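Side-chain contacts in beta-glucosidase (Chaetomella raphigera, PDB 6JXG), which probably hydrolyses terminal, non-reducing beta-D-glucosyl residues, releasing beta-D-glucose as part of cellulose degradation: residues A[352-357]-A[395-400]; A[410-415]-A[426-431]; A[694-699]-A[705-710]; A[634-639]-A[668-673]. All blocks are in the same frame, centred on the assembly; numbering follows the deposited sequence.

Contact 1: A[352-357]-A[395-400]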
# COMPACT_ATOMS: atom_id res chain seq x y z
N LEU A 352 -11.89 19.80 27.83
CA LEU A 352 -11.68 19.38 26.45
C LEU A 352 -12.98 18.88 25.89
O LEU A 352 -13.57 18.00 26.48
CB LEU A 352 -10.69 18.23 26.50
CG LEU A 352 -9.54 18.03 25.55
CD1 LEU A 352 -8.83 19.29 25.07
CD2 LEU A 352 -8.56 17.08 26.25
N ALA A 353 -13.48 19.48 24.84
CA ALA A 353 -14.64 18.96 24.14
C ALA A 353 -14.19 17.90 23.10
O ALA A 353 -13.12 18.09 22.45
CB ALA A 353 -15.42 20.11 23.44
N ILE A 354 -14.96 16.83 22.97
CA ILE A 354 -14.63 15.68 22.05
C ILE A 354 -15.81 15.54 21.09
O ILE A 354 -16.95 15.24 21.53
CB ILE A 354 -14.28 14.40 22.83
CG1 ILE A 354 -13.12 14.66 23.79
CG2 ILE A 354 -14.04 13.19 21.91
CD1 ILE A 354 -11.73 14.88 23.22
N ILE A 355 -15.58 15.88 19.81
CA ILE A 355 -16.66 16.10 18.87
C ILE A 355 -16.52 15.24 17.61
O ILE A 355 -15.48 15.22 17.00
CB ILE A 355 -16.74 17.62 18.48
CG1 ILE A 355 -16.91 18.46 19.73
CG2 ILE A 355 -17.84 17.90 17.46
CD1 ILE A 355 -16.46 19.88 19.56
N GLY A 356 -17.61 14.62 17.19
CA GLY A 356 -17.62 13.82 15.99
C GLY A 356 -17.79 12.37 16.29
O GLY A 356 -17.22 11.88 17.23
N GLN A 357 -18.53 11.68 15.45
CA GLN A 357 -18.76 10.26 15.64
C GLN A 357 -17.48 9.48 15.42
O GLN A 357 -17.39 8.39 15.89
CB GLN A 357 -19.85 9.71 14.71
CG GLN A 357 -19.60 9.78 13.25
CD GLN A 357 -20.54 8.91 12.48
OE1 GLN A 357 -20.84 7.76 12.91
NE2 GLN A 357 -21.07 9.44 11.42
N ALA A 395 -10.82 3.39 19.90
CA ALA A 395 -11.24 4.66 19.36
C ALA A 395 -10.53 5.82 20.05
O ALA A 395 -10.07 5.68 21.16
CB ALA A 395 -12.74 4.82 19.51
N PRO A 396 -10.49 6.99 19.41
CA PRO A 396 -9.80 8.12 20.08
C PRO A 396 -10.27 8.36 21.53
O PRO A 396 -9.47 8.54 22.44
CB PRO A 396 -10.17 9.31 19.21
CG PRO A 396 -10.24 8.72 17.84
CD PRO A 396 -10.91 7.34 18.06
N LEU A 397 -11.59 8.39 21.75
CA LEU A 397 -12.10 8.65 23.10
C LEU A 397 -11.72 7.56 24.13
O LEU A 397 -11.50 7.85 25.33
CB LEU A 397 -13.63 8.90 23.05
CG LEU A 397 -14.25 9.24 24.41
CD1 LEU A 397 -13.65 10.58 24.87
CD2 LEU A 397 -15.75 9.28 24.32
N ASP A 398 -11.62 6.30 23.67
CA ASP A 398 -11.14 5.18 24.51
C ASP A 398 -9.80 5.51 25.08
O ASP A 398 -9.51 5.26 26.24
CB ASP A 398 -11.06 3.85 23.68
CG ASP A 398 -12.41 3.37 23.16
OD1 ASP A 398 -13.47 3.91 23.62
OD2 ASP A 398 -12.42 2.44 22.29
N ALA A 399 -8.88 5.99 24.23
CA ALA A 399 -7.52 6.31 24.66
C ALA A 399 -7.44 7.65 25.42
O ALA A 399 -6.67 7.80 26.33
CB ALA A 399 -6.58 6.38 23.49
N ILE A 400 -8.20 8.64 25.00
CA ILE A 400 -8.08 9.95 25.62
C ILE A 400 -8.65 10.01 27.05
O ILE A 400 -8.04 10.58 27.93
CB ILE A 400 -8.77 10.99 24.74
CG1 ILE A 400 -7.95 11.18 23.44
CG2 ILE A 400 -9.06 12.28 25.51
CD1 ILE A 400 -8.74 11.92 22.39
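Ile354 meets Leu397 and Ile400 with different atoms, and tracing its side chain outward from the strand accounts for the whole contact. CB already faces the helix and lies 4.4 Å from Leu397 CD1. With chi1 at -57°, CG2 stands anti to the backbone N, which brings this short branch to 4.0 Å from Leu397 CD1, the closest approach between the two segments. The other branch starts at CG1, 4.3 Å from the same Leu397 CD1, and turns at chi2 (-70°). Its CD1 tip thereby swings along the helix to Ile400, where it comes within 4.3 Å of Ile400 CD1. Leu397 and Ile400, one helical turn apart, thus flank a single strand residue. Ala395 is the N-cap, just before the helix that starts at Pro396. The Asp398 carboxylate accepts Ala395 N at 3.0 Å between that N and OD2, from above the carboxylate plane; this is one half of a capping box, and the alanine methyl cannot supply the reciprocal side-chain bond. Strand 351-355, helix 396-406 and the parallel neighbouring strand 410-414 make a beta-alpha-beta crossover in the glycosyl hydrolase family 3 C-terminal domain, and Phe435 and Leu413 also pack on this apolar layer. Only aliphatic carbons meet, methyl to methyl at the closest points, so helix and sheet are held here by non-directional dispersion and exclusion of water.

Contact 2: A[410-415]-A[426-431]. With MAN (alpha-D-mannopyranose), chain E.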
# COMPACT_ATOMS: atom_id res chain seq x y z
N LYS A 410 -11.70 18.04 32.37
CA LYS A 410 -13.08 17.71 32.24
C LYS A 410 -13.37 17.46 30.76
O LYS A 410 -12.88 18.22 29.90
CB LYS A 410 -13.89 18.91 32.76
CG LYS A 410 -15.35 18.64 33.05
CD LYS A 410 -16.24 19.15 31.93
CE LYS A 410 -17.69 18.75 32.11
NZ LYS A 410 -17.87 17.27 32.31
N LEU A 411 -14.18 16.44 30.45
CA LEU A 411 -14.55 16.17 29.06
C LEU A 411 -15.99 16.49 28.75
O LEU A 411 -16.87 16.09 29.46
CB LEU A 411 -14.26 14.71 28.72
CG LEU A 411 -12.83 14.20 28.91
CD1 LEU A 411 -12.84 12.70 28.83
CD2 LEU A 411 -11.88 14.76 27.88
N VAL A 412 -16.19 17.25 27.68
CA VAL A 412 -17.46 17.58 27.14
C VAL A 412 -17.69 16.84 25.80
O VAL A 412 -17.08 17.16 24.72
CB VAL A 412 -17.56 19.11 26.91
CG1 VAL A 412 -18.99 19.46 26.47
CG2 VAL A 412 -17.17 19.87 28.16
N LEU A 413 -18.62 15.88 25.84
CA LEU A 413 -18.79 14.94 24.74
C LEU A 413 -19.88 15.36 23.79
O LEU A 413 -21.02 15.66 24.19
CB LEU A 413 -19.04 13.55 25.31
CG LEU A 413 -18.00 12.99 26.28
CD1 LEU A 413 -18.36 11.59 26.70
CD2 LEU A 413 -16.62 13.03 25.62
N SER A 414 -19.52 15.43 22.52
CA SER A 414 -20.49 15.49 21.46
C SER A 414 -20.13 14.53 20.28
O SER A 414 -19.76 14.95 19.21
CB SER A 414 -20.64 16.91 20.95
OG SER A 414 -21.74 16.97 20.11
N THR A 415 -20.35 13.24 20.50
CA THR A 415 -19.84 12.17 19.61
C THR A 415 -20.78 11.75 18.49
O THR A 415 -20.85 10.60 18.10
CB THR A 415 -19.45 10.99 20.49
OG1 THR A 415 -20.56 10.61 21.28
CG2 THR A 415 -18.38 11.39 21.43
N ALA A 426 -18.36 22.79 22.02
CA ALA A 426 -17.12 23.61 21.84
C ALA A 426 -17.09 24.84 22.82
O ALA A 426 -16.07 25.21 23.41
CB ALA A 426 -17.06 24.07 20.41
N ALA A 427 -18.26 25.42 23.03
CA ALA A 427 -18.40 26.65 23.83
C ALA A 427 -18.17 26.35 25.27
O ALA A 427 -17.82 27.23 26.05
CB ALA A 427 -19.76 27.22 23.61
N ALA A 428 -18.30 25.07 25.64
CA ALA A 428 -18.26 24.73 27.02
C ALA A 428 -16.92 24.20 27.43
O ALA A 428 -16.81 23.74 28.54
CB ALA A 428 -19.39 23.72 27.37
N ALA A 429 -15.89 24.29 26.57
CA ALA A 429 -14.57 23.81 26.96
C ALA A 429 -13.48 24.79 26.51
O ALA A 429 -13.68 25.49 25.56
CB ALA A 429 -14.30 22.44 26.31
N GLU A 430 -12.31 24.73 27.14
CA GLU A 430 -11.17 25.57 26.79
C GLU A 430 -10.63 25.24 25.38
O GLU A 430 -10.15 26.08 24.64
CB GLU A 430 -10.04 25.28 27.74
CG GLU A 430 -10.17 25.72 29.17
CD GLU A 430 -8.79 25.95 29.77
OE1 GLU A 430 -7.78 25.32 29.32
OE2 GLU A 430 -8.72 26.81 30.67
N THR A 431 -10.78 23.99 25.00
CA THR A 431 -10.16 23.47 23.76
C THR A 431 -11.09 22.40 23.27
O THR A 431 -11.62 21.64 24.08
CB THR A 431 -8.78 22.87 24.08
OG1 THR A 431 -7.90 23.95 24.40
CG2 THR A 431 -8.13 22.16 22.82
C1 MAN E . -6.89 23.49 25.28
C2 MAN E . -6.60 24.93 25.72
C3 MAN E . -5.68 25.73 24.79
C4 MAN E . -4.49 24.89 24.36
C5 MAN E . -5.09 23.67 23.72
C6 MAN E . -4.04 22.83 23.02
O2 MAN E . -5.95 24.80 26.93
O3 MAN E . -5.24 26.83 25.55
O4 MAN E . -3.61 25.58 23.45
O5 MAN E . -5.77 22.90 24.69
O6 MAN E . -3.13 22.29 23.96
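Val412 packs its two methyl groups against Ala428 and Ala429, and these are the apolar contacts between the segments. CG1, anti to the backbone N (chi1 -174°), approaches Ala428 CB at 4.4 Å, while CG2 approaches Ala429 CB at 4.3 Å. The same CG2 lies 3.9 Å from the carbonyl O of Ala428, so the valine straddles the turn that leaves the helix. With alanines as partners the surface buried is small, 111 Å² in all. Strand 410-414 is one of the two edge strands of a mixed, largely parallel sheet, and the chain runs from it through helix 419-427 to strand 431-438, passing over strand 351-355 on the way; Val412 and Ser414 face this helix, whereas Leu411 and Leu413 pack on helix 396-406, so the edge strand is covered by a helix on each face, as in an alpha/beta three-layer sandwich. Polar contacts run within the segments, to the sugar or to the neighbouring strand. Lys410 curls back so that NZ donates to Leu411 O at 3.2 Å, from 50° above the carbonyl plane. Glu430 OE1 receives the mannose O2 hydroxyl at 3.1 Å, and Glu430 N is bonded to Ser351 OG. The one covalent link is the O-glycosidic bond, 1.4 Å between Thr431 OG1 and mannose C1. Anti to the carbonyl carbon (chi1 -71°), OG1 carries the sugar, which is also bonded to Ala343 O, onto the same side as the Glu430 carboxylate.

Contact 3: A[694-699]-A[705-710]; sequences SLYVGA and RLQGSL
Leu695 rises from its strand over Gly708 and leans toward Leu710, whose CG is 4.2 Å from Leu695 CD1. Leu695 CB lies 3.5 Å from Gly708 O, and its CD1 3.8 Å from Ser709 O. With an alanine here, Leu710 would probably lose this apolar neighbour and a gap would open above Gly708, toward Val616 and Ala589 of the facing sheet. On the same face Val697 and Leu706 stand as a pair, CG1 to CD1 4.3 Å. The other face carries Tyr696 and Gln707, which lie side by side and point the same way, ring and amide planes 48° apart; Gln707 CG, anti to its own N (chi1 177°), sits 3.9 Å from Tyr696 CE1. The strands form an antiparallel beta hairpin at the edge of a sheet of the fibronectin type III-like domain. Leu695 and Gly708 exchange two backbone bonds, and Val697 and Leu706 two more. At the turn end a classic beta bulge interrupts this register: Val697 O accepts both Leu706 N and Arg705 N, each at 2.9 Å. From the bulge itself Arg705, bent at chi2, passes Gly698 and brings NH2 to 4.0 Å from Ala699 CB, and its NE forms a salt bridge with Asp703.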
# COMPACT_ATOMS: atom_id res chain seq x y z
N SER A 694 21.22 15.97 -10.64
CA SER A 694 21.02 16.90 -9.56
C SER A 694 20.49 16.15 -8.32
O SER A 694 19.62 15.32 -8.44
CB SER A 694 20.02 17.94 -9.98
OG SER A 694 20.58 18.67 -10.98
N LEU A 695 21.09 16.41 -7.17
CA LEU A 695 20.73 15.79 -5.89
C LEU A 695 20.10 16.85 -4.97
O LEU A 695 20.69 17.88 -4.78
CB LEU A 695 21.99 15.35 -5.24
CG LEU A 695 22.88 14.42 -6.06
CD1 LEU A 695 24.15 14.01 -5.35
CD2 LEU A 695 22.07 13.21 -6.46
N TYR A 696 18.90 16.58 -4.43
CA TYR A 696 18.17 17.49 -3.58
C TYR A 696 17.87 16.75 -2.32
O TYR A 696 17.19 15.72 -2.40
CB TYR A 696 16.89 18.02 -4.22
CG TYR A 696 17.14 18.63 -5.53
CD1 TYR A 696 17.88 19.83 -5.65
CD2 TYR A 696 16.67 18.06 -6.68
CE1 TYR A 696 18.10 20.41 -6.87
CE2 TYR A 696 16.92 18.64 -7.92
CZ TYR A 696 17.61 19.81 -7.99
OH TYR A 696 17.86 20.36 -9.20
N VAL A 697 18.44 17.18 -1.19
CA VAL A 697 18.18 16.49 0.07
C VAL A 697 17.40 17.42 0.97
O VAL A 697 17.78 18.60 1.14
CB VAL A 697 19.45 15.95 0.74
CG1 VAL A 697 19.15 15.42 2.17
CG2 VAL A 697 20.09 14.91 -0.14
N GLY A 698 16.30 16.92 1.55
CA GLY A 698 15.56 17.72 2.49
C GLY A 698 14.45 17.02 3.26
O GLY A 698 14.43 15.80 3.34
N ALA A 699 13.56 17.83 3.83
CA ALA A 699 12.51 17.38 4.69
C ALA A 699 11.19 17.06 3.96
O ALA A 699 10.28 16.53 4.58
CB ALA A 699 12.30 18.45 5.75
N ARG A 705 16.90 21.35 1.53
CA ARG A 705 17.85 22.00 2.36
C ARG A 705 19.26 21.93 1.79
O ARG A 705 20.06 22.75 2.15
CB ARG A 705 17.88 21.36 3.73
CG ARG A 705 16.51 21.30 4.38
CD ARG A 705 16.05 22.66 4.89
NE ARG A 705 14.81 22.43 5.64
CZ ARG A 705 14.73 22.09 6.92
NH1 ARG A 705 15.80 22.07 7.72
NH2 ARG A 705 13.55 21.87 7.45
N LEU A 706 19.56 20.91 1.01
CA LEU A 706 20.93 20.73 0.50
C LEU A 706 20.85 20.39 -0.96
O LEU A 706 19.90 19.76 -1.46
CB LEU A 706 21.68 19.65 1.29
CG LEU A 706 21.68 19.74 2.80
CD1 LEU A 706 22.00 18.39 3.40
CD2 LEU A 706 22.66 20.83 3.24
N GLN A 707 21.88 20.80 -1.67
CA GLN A 707 21.91 20.50 -3.08
C GLN A 707 23.32 20.09 -3.47
O GLN A 707 24.32 20.59 -2.94
CB GLN A 707 21.45 21.74 -3.84
CG GLN A 707 21.47 21.65 -5.36
CD GLN A 707 22.81 21.98 -6.02
OE1 GLN A 707 23.55 22.87 -5.61
NE2 GLN A 707 23.14 21.23 -7.03
N GLY A 708 23.40 19.16 -4.40
CA GLY A 708 24.69 18.73 -4.89
C GLY A 708 24.51 18.10 -6.23
O GLY A 708 23.45 18.15 -6.79
N SER A 709 25.55 17.49 -6.73
CA SER A 709 25.44 16.79 -8.02
C SER A 709 26.31 15.56 -8.05
O SER A 709 27.14 15.35 -7.18
CB SER A 709 25.73 17.75 -9.16
OG SER A 709 27.03 18.19 -9.03
N LEU A 710 26.01 14.69 -8.99
CA LEU A 710 26.76 13.48 -9.21
C LEU A 710 27.09 13.59 -10.67
O LEU A 710 26.20 13.59 -11.52
CB LEU A 710 25.92 12.23 -9.00
CG LEU A 710 26.08 11.25 -7.86
CD1 LEU A 710 25.17 10.06 -8.16
CD2 LEU A 710 27.50 10.81 -7.58

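Contact 4: A[634-639]-A[668-673]; sequences LYIGLP and FNLRRK
Leu634 rests on the ring of Phe668, its CB centred over one face. That carbon is 4.0 Å from the ring centroid and only 12° off the ring normal, the geometry of a CH-pi contact, so the base of the leucine fills the shallow hollow of the aromatic face. Farther out, CG is anti to the backbone N (chi1 -160°), which sends CD1 past the rim of the ring into a notch bounded by Phe668 CB and Leu670 CD2, each 3.9 Å away from it. The bump on the opposing strand is Leu670: its CD2 sits over the groove between the CD1 methyls of Leu634 and Ile636, touching both and meeting Ile636 CD1 at 3.8 Å, while its other methyl, CD1, lies 4.0 Å from the same Ile636 CD1. Leucine to leucine and leucine to isoleucine approach tip to tip, whereas Leu634 slants across Phe668. A valine in place of Phe668 has no ring to lie under Leu634 CB, which would probably lose its CH-pi contact and be freer to shift. Val697 of the neighbouring strand packs against Leu634, and Val616 against Phe668, extending the apolar layer. Strands 628-637 and 663-671 belong to different sheets; their axes here pass 9.8 Å apart at 38°, too far for backbone pairing, and side chains alone bridge them. Such spacing and a modest twist between two stacked sheets are typical of an aligned beta sandwich, here that of the fibronectin type III-like domain in a family 3 glycoside hydrolase.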
# COMPACT_ATOMS: atom_id res chain seq x y z
N LEU A 634 15.71 12.17 -0.38
CA LEU A 634 16.55 12.45 -1.53
C LEU A 634 15.74 12.38 -2.79
O LEU A 634 15.15 11.33 -3.08
CB LEU A 634 17.62 11.36 -1.67
CG LEU A 634 18.90 11.54 -2.46
CD1 LEU A 634 19.42 10.31 -3.14
CD2 LEU A 634 19.14 12.81 -3.20
N TYR A 635 15.79 13.47 -3.56
CA TYR A 635 15.15 13.64 -4.87
C TYR A 635 16.28 13.90 -5.91
O TYR A 635 17.33 14.58 -5.63
CB TYR A 635 14.13 14.80 -4.88
CG TYR A 635 12.97 14.58 -3.93
CD1 TYR A 635 11.79 14.00 -4.37
CD2 TYR A 635 13.09 14.86 -2.58
CE1 TYR A 635 10.73 13.77 -3.48
CE2 TYR A 635 12.03 14.62 -1.69
CZ TYR A 635 10.88 14.02 -2.14
OH TYR A 635 9.87 13.79 -1.22
N ILE A 636 16.12 13.27 -7.06
CA ILE A 636 17.11 13.34 -8.13
C ILE A 636 16.52 14.01 -9.35
O ILE A 636 15.36 13.77 -9.72
CB ILE A 636 17.61 11.95 -8.44
CG1 ILE A 636 18.42 11.53 -7.20
CG2 ILE A 636 18.40 11.93 -9.74
CD1 ILE A 636 19.27 10.33 -7.37
N GLY A 637 17.31 14.89 -9.97
CA GLY A 637 16.93 15.52 -11.22
C GLY A 637 17.85 14.96 -12.27
O GLY A 637 19.04 14.83 -12.02
N LEU A 638 17.31 14.52 -13.39
CA LEU A 638 18.15 13.90 -14.41
C LEU A 638 18.83 14.95 -15.27
O LEU A 638 18.32 16.03 -15.47
CB LEU A 638 17.27 13.05 -15.32
CG LEU A 638 17.09 11.57 -15.14
CD1 LEU A 638 17.65 10.90 -13.86
CD2 LEU A 638 15.65 11.28 -15.46
N PRO A 639 19.99 14.61 -15.85
CA PRO A 639 20.65 15.56 -16.75
C PRO A 639 19.85 15.89 -18.03
O PRO A 639 18.93 15.12 -18.44
CB PRO A 639 21.95 14.85 -17.11
CG PRO A 639 21.68 13.44 -16.93
CD PRO A 639 20.64 13.29 -15.83
N PHE A 668 21.74 7.45 1.85
CA PHE A 668 20.89 7.02 0.74
C PHE A 668 21.75 6.22 -0.22
O PHE A 668 22.60 6.81 -0.86
CB PHE A 668 20.26 8.23 -0.01
CG PHE A 668 19.70 9.28 0.90
CD1 PHE A 668 18.53 9.02 1.66
CD2 PHE A 668 20.37 10.47 1.12
CE1 PHE A 668 17.96 10.00 2.49
CE2 PHE A 668 19.84 11.43 2.04
CZ PHE A 668 18.62 11.20 2.71
N ASN A 669 21.49 4.92 -0.36
CA ASN A 669 22.18 4.08 -1.36
C ASN A 669 21.39 3.97 -2.66
O ASN A 669 20.18 3.61 -2.65
CB ASN A 669 22.44 2.71 -0.75
CG ASN A 669 23.35 2.78 0.44
OD1 ASN A 669 24.44 3.39 0.37
ND2 ASN A 669 22.91 2.22 1.56
N LEU A 670 22.04 4.33 -3.75
CA LEU A 670 21.40 4.44 -5.04
C LEU A 670 21.73 3.24 -5.92
O LEU A 670 22.92 2.85 -6.10
CB LEU A 670 21.82 5.72 -5.77
CG LEU A 670 21.37 7.00 -5.11
CD1 LEU A 670 22.18 8.19 -5.67
CD2 LEU A 670 19.88 7.21 -5.38
N ARG A 671 20.68 2.61 -6.42
CA ARG A 671 20.82 1.54 -7.39
C ARG A 671 21.07 2.15 -8.76
O ARG A 671 20.65 3.26 -9.03
CB ARG A 671 19.54 0.69 -7.43
CG ARG A 671 19.22 -0.06 -6.14
CD ARG A 671 17.80 -0.58 -6.17
NE ARG A 671 16.83 0.53 -6.28
CZ ARG A 671 15.53 0.32 -6.30
NH1 ARG A 671 15.03 -0.92 -6.17
NH2 ARG A 671 14.73 1.33 -6.48
N ARG A 672 21.66 1.41 -9.66
CA ARG A 672 21.78 1.90 -11.02
C ARG A 672 20.43 2.31 -11.59
O ARG A 672 20.32 3.33 -12.27
CB ARG A 672 22.44 0.79 -11.92
CG ARG A 672 22.53 1.16 -13.38
CD ARG A 672 23.65 0.45 -14.22
NE ARG A 672 24.24 -0.61 -13.47
CZ ARG A 672 25.47 -0.74 -13.02
NH1 ARG A 672 26.48 0.04 -13.30
NH2 ARG A 672 25.67 -1.79 -12.28
N LYS A 673 19.38 1.51 -11.32
CA LYS A 673 18.03 1.81 -11.79
C LYS A 673 17.53 3.17 -11.30
O LYS A 673 16.77 3.82 -11.97
CB LYS A 673 17.04 0.72 -11.33
CG LYS A 673 15.75 0.78 -12.12
CD LYS A 673 14.79 -0.38 -11.71
CE LYS A 673 13.56 -0.42 -12.58
NZ LYS A 673 12.59 -1.50 -12.23

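Reading from the N terminus, contact 1 closes a 37-residue connection without helix or strand, joining strand 351-355 to the start of helix 396-406. That helix leads into strand 410-414, where contact 2 closes a much shorter loop holding helix 419-427. Much later contact 4 joins strands 628-637 and 663-671 across two sheets, whereas contact 3, the hairpin near the C terminus, pairs neighbours within one sheet. All four are in series; none nests or crosses. Contacts 1 and 2 share one sheet, where Ile354 O probably accepts Ser414 N. Contacts 3 and 4 likewise share strand neighbours 692-698 and 628-637. The two pairs, with centres 42 to 50 Å apart, lie in separate regions without touching.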